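Local atomic coordinates of fatty acyl CoA synthetase FADD13 (FATTY-ACYL-CoA SYNTHETASE) (Mycobacterium tuberculosis, PDB entry 3R44), a protein that belongs to the AMP-binding (ANL) enzyme family, in which a large N-terminal domain is followed by a smaller C-terminal one. Residues I65-P76 and S114-S125. Residues are numbered along the deposited sequence; the frame is centred on the assembly and turned at random.
Sequences IAKGDRVALLMP and SGSKVVIYGAPS
Bends at chi2 and chi3 (73° and 65°) fold the R70 side chain back over the end of helix 104-114, where NE meets the carbonyl of S114. That bond, 2.8 Å from R70 NE to S114 O, lies in the guanidinium plane and runs nearly straight along the carbonyl; R70 NH2 adds a weak second one. R70 NH1 holds G68 O, so two in-plane bonds, at NE and NH1, restrain the turn of the guanidinium. A water over one guanidinium face links R70 N to G115 O, G115 being the positive-phi residue of the helix-ending Schellman motif. Strands 70-74 and 118-121 run parallel, their axes 4.7 Å apart at closest approach and 18° off exact alignment, as the central pair of a four-stranded parallel sheet; the chain goes from 70-74 through helix 79-91 to edge strand 94-97, then through helix 104-114 back past 70-74 to 118-121, two beta-alpha-beta crossovers. Backbone bonds alternate from K117 N to R70 O through to G122 N to L74 O. On one face V71 CG1 reaches I120 CD1 at 3.9 Å, and M75, bent at chi3, lays CE alongside I120 CG2, 3.5 Å away, against helix 79-91, where F81 meets M75 and L84 meets I120. The opposite face, with A72, L74 and V119, packs on helix 104-114; A72 CB sits 3.6 Å from S116 OG, and L74 CG lies equally near S125 OG.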
loop_
_atom_site.group_PDB
_atom_site.type_symbol
_atom_site.label_atom_id
_atom_site.label_comp_id
_atom_site.label_asym_id
_atom_site.label_seq_id
_atom_site.Cartn_x
_atom_site.Cartn_y
_atom_site.Cartn_z
ATOM N N ILE A 65 8.700 16.072 21.784
ATOM C CA ILE A 65 9.202 15.195 20.715
ATOM C C ILE A 65 10.643 15.565 20.340
ATOM O O ILE A 65 10.978 16.730 20.111
ATOM C CB ILE A 65 8.285 15.191 19.456
ATOM C CG1 ILE A 65 6.957 14.497 19.723
ATOM C CG2 ILE A 65 9.026 14.582 18.209
ATOM C CD1 ILE A 65 7.024 13.026 20.171
ATOM N N ALA A 66 11.507 14.567 20.352
ATOM C CA ALA A 66 12.902 14.735 20.013
ATOM C C ALA A 66 13.253 13.657 19.027
ATOM O O ALA A 66 12.414 12.816 18.663
ATOM C CB ALA A 66 13.792 14.632 21.280
ATOM N N LYS A 67 14.496 13.680 18.589
ATOM C CA LYS A 67 15.004 12.680 17.648
ATOM C C LYS A 67 14.702 11.254 18.105
ATOM O O LYS A 67 15.001 10.861 19.236
ATOM C CB LYS A 67 16.522 12.841 17.452
ATOM C CG LYS A 67 17.112 11.841 16.461
ATOM C CD LYS A 67 18.630 12.019 16.344
ATOM C CE LYS A 67 19.225 10.956 15.409
ATOM N NZ LYS A 67 18.198 10.611 14.418
ATOM N N GLY A 68 14.032 10.506 17.246
ATOM C CA GLY A 68 13.766 9.092 17.442
ATOM C C GLY A 68 12.385 8.835 18.076
ATOM O O GLY A 68 11.878 7.715 17.970
ATOM N N ASP A 69 11.769 9.860 18.677
ATOM C CA ASP A 69 10.455 9.723 19.379
ATOM C C ASP A 69 9.312 9.489 18.337
ATOM O O ASP A 69 9.352 10.072 17.224
ATOM C CB ASP A 69 10.106 10.972 20.194
ATOM C CG ASP A 69 10.973 11.160 21.430
ATOM O OD1 ASP A 69 11.468 10.141 21.982
ATOM O OD2 ASP A 69 11.154 12.343 21.807
ATOM N N ARG A 70 8.325 8.662 18.689
ATOM C CA ARG A 70 7.246 8.336 17.752
ATOM C C ARG A 70 6.038 9.195 17.987
ATOM O O ARG A 70 5.616 9.391 19.140
ATOM C CB ARG A 70 6.846 6.848 17.819
ATOM C CG ARG A 70 7.724 5.871 17.007
ATOM C CD ARG A 70 9.091 5.638 17.625
ATOM N NE ARG A 70 8.994 4.954 18.928
ATOM C CZ ARG A 70 9.893 4.980 19.912
ATOM N NH1 ARG A 70 10.964 5.776 19.897
ATOM N NH2 ARG A 70 9.661 4.247 20.989
ATOM N N VAL A 71 5.508 9.731 16.885
ATOM C CA VAL A 71 4.279 10.564 16.868
ATOM C C VAL A 71 3.283 9.786 16.007
ATOM O O VAL A 71 3.499 9.616 14.773
ATOM C CB VAL A 71 4.513 11.933 16.155
ATOM C CG1 VAL A 71 3.208 12.775 16.262
ATOM C CG2 VAL A 71 5.754 12.636 16.790
ATOM N N ALA A 72 2.229 9.285 16.626
ATOM C CA ALA A 72 1.197 8.572 15.866
ATOM C C ALA A 72 0.252 9.583 15.220
ATOM O O ALA A 72 -0.117 10.596 15.821
ATOM C CB ALA A 72 0.405 7.590 16.779
ATOM N N LEU A 73 -0.191 9.246 14.016
ATOM C CA LEU A 73 -1.079 10.098 13.213
ATOM C C LEU A 73 -2.303 9.299 12.863
ATOM O O LEU A 73 -2.213 8.318 12.117
ATOM C CB LEU A 73 -0.376 10.618 11.955
ATOM C CG LEU A 73 0.905 11.436 12.165
ATOM C CD1 LEU A 73 1.563 11.707 10.782
ATOM C CD2 LEU A 73 0.622 12.700 12.932
ATOM N N LEU A 74 -3.436 9.687 13.437
ATOM C CA LEU A 74 -4.721 8.998 13.191
ATOM C C LEU A 74 -5.768 10.010 12.727
ATOM O O LEU A 74 -6.541 10.553 13.532
ATOM C CB LEU A 74 -5.159 8.303 14.499
ATOM C CG LEU A 74 -6.356 7.362 14.527
ATOM C CD1 LEU A 74 -6.125 6.143 13.556
ATOM C CD2 LEU A 74 -6.741 6.884 15.949
ATOM N N MET A 75 -5.731 10.330 11.440
ATOM C CA MET A 75 -6.483 11.454 10.955
ATOM C C MET A 75 -6.784 11.349 9.463
ATOM O O MET A 75 -6.161 10.576 8.731
ATOM C CB MET A 75 -5.736 12.768 11.229
ATOM C CG MET A 75 -4.400 12.839 10.544
ATOM S SD MET A 75 -3.314 14.141 11.244
ATOM C CE MET A 75 -2.659 13.266 12.615
ATOM N N PRO A 76 -7.737 12.163 9.025
ATOM C CA PRO A 76 -8.073 12.207 7.626
ATOM C C PRO A 76 -6.993 12.843 6.815
ATOM O O PRO A 76 -6.113 13.562 7.340
ATOM C CB PRO A 76 -9.272 13.135 7.568
ATOM C CG PRO A 76 -9.319 13.840 8.779
ATOM C CD PRO A 76 -8.636 13.022 9.820
ATOM N N SER A 114 4.567 0.521 19.108
ATOM C CA SER A 114 5.407 1.573 18.596
ATOM C C SER A 114 6.012 2.416 19.688
ATOM O O SER A 114 6.980 3.134 19.424
ATOM C CB SER A 114 4.655 2.488 17.649
ATOM O OG SER A 114 3.572 3.131 18.294
ATOM N N GLY A 115 5.409 2.384 20.868
ATOM C CA GLY A 115 5.823 3.211 21.998
ATOM C C GLY A 115 5.655 4.682 21.659
ATOM O O GLY A 115 6.501 5.544 22.076
ATOM N N SER A 116 4.589 4.971 20.899
ATOM C CA SER A 116 4.263 6.344 20.523
ATOM C C SER A 116 4.143 7.194 21.766
ATOM O O SER A 116 3.509 6.803 22.768
ATOM C CB SER A 116 2.950 6.487 19.754
ATOM O OG SER A 116 3.106 5.897 18.467
ATOM N N LYS A 117 4.713 8.382 21.665
ATOM C CA LYS A 117 4.691 9.353 22.752
ATOM C C LYS A 117 3.532 10.330 22.635
ATOM O O LYS A 117 2.976 10.774 23.609
ATOM C CB LYS A 117 6.023 10.096 22.709
ATOM C CG LYS A 117 6.300 11.066 23.809
ATOM C CD LYS A 117 7.809 11.447 23.774
ATOM C CE LYS A 117 8.135 12.483 24.850
ATOM N NZ LYS A 117 7.730 12.035 26.218
ATOM N N VAL A 118 3.194 10.704 21.401
ATOM C CA VAL A 118 2.177 11.694 21.132
ATOM C C VAL A 118 1.248 11.080 20.133
ATOM O O VAL A 118 1.712 10.409 19.215
ATOM C CB VAL A 118 2.826 12.984 20.553
ATOM C CG1 VAL A 118 1.787 13.943 19.960
ATOM C CG2 VAL A 118 3.669 13.692 21.671
ATOM N N VAL A 119 -0.040 11.286 20.320
ATOM C CA VAL A 119 -1.044 10.809 19.378
ATOM C C VAL A 119 -1.830 12.001 18.870
ATOM O O VAL A 119 -2.413 12.742 19.667
ATOM C CB VAL A 119 -1.972 9.778 20.026
ATOM C CG1 VAL A 119 -3.087 9.367 19.046
ATOM C CG2 VAL A 119 -1.080 8.552 20.492
ATOM N N ILE A 120 -1.788 12.211 17.562
ATOM C CA ILE A 120 -2.538 13.305 16.935
ATOM C C ILE A 120 -3.712 12.691 16.165
ATOM O O ILE A 120 -3.483 11.872 15.261
ATOM C CB ILE A 120 -1.655 14.169 16.047
ATOM C CG1 ILE A 120 -0.488 14.763 16.859
ATOM C CG2 ILE A 120 -2.519 15.317 15.455
ATOM C CD1 ILE A 120 0.465 15.473 16.058
ATOM N N TYR A 121 -4.945 13.051 16.532
ATOM C CA TYR A 121 -6.109 12.425 15.945
ATOM C C TYR A 121 -7.155 13.358 15.415
ATOM O O TYR A 121 -7.421 14.464 15.943
ATOM C CB TYR A 121 -6.740 11.443 16.916
ATOM C CG TYR A 121 -7.350 12.070 18.145
ATOM C CD1 TYR A 121 -8.717 12.368 18.207
ATOM C CD2 TYR A 121 -6.565 12.377 19.233
ATOM C CE1 TYR A 121 -9.265 12.934 19.347
ATOM C CE2 TYR A 121 -7.095 12.957 20.353
ATOM C CZ TYR A 121 -8.428 13.224 20.417
ATOM O OH TYR A 121 -8.898 13.785 21.596
ATOM N N GLY A 122 -7.792 12.868 14.365
ATOM C CA GLY A 122 -8.820 13.597 13.693
ATOM C C GLY A 122 -10.125 13.379 14.380
ATOM O O GLY A 122 -10.299 12.426 15.155
ATOM N N ALA A 123 -11.070 14.266 14.087
ATOM C CA ALA A 123 -12.382 14.189 14.674
ATOM C C ALA A 123 -13.118 12.858 14.382
ATOM O O ALA A 123 -13.712 12.269 15.309
ATOM C CB ALA A 123 -13.243 15.468 14.276
ATOM N N PRO A 124 -13.039 12.341 13.134
ATOM C CA PRO A 124 -13.636 11.024 12.904
ATOM C C PRO A 124 -13.056 9.898 13.782
ATOM O O PRO A 124 -13.702 8.875 13.930
ATOM C CB PRO A 124 -13.297 10.738 11.450
ATOM C CG PRO A 124 -13.222 12.120 10.825
ATOM C CD PRO A 124 -12.489 12.904 11.887
ATOM N N SER A 125 -11.852 10.067 14.319
ATOM C CA SER A 125 -11.235 9.054 15.180
ATOM C C SER A 125 -11.450 9.290 16.659
ATOM O O SER A 125 -10.997 8.484 17.488
ATOM C CB SER A 125 -9.748 9.018 14.923
ATOM O OG SER A 125 -9.561 8.591 13.587
HETATM O O HOH W 1 8.268 7.599 21.336
#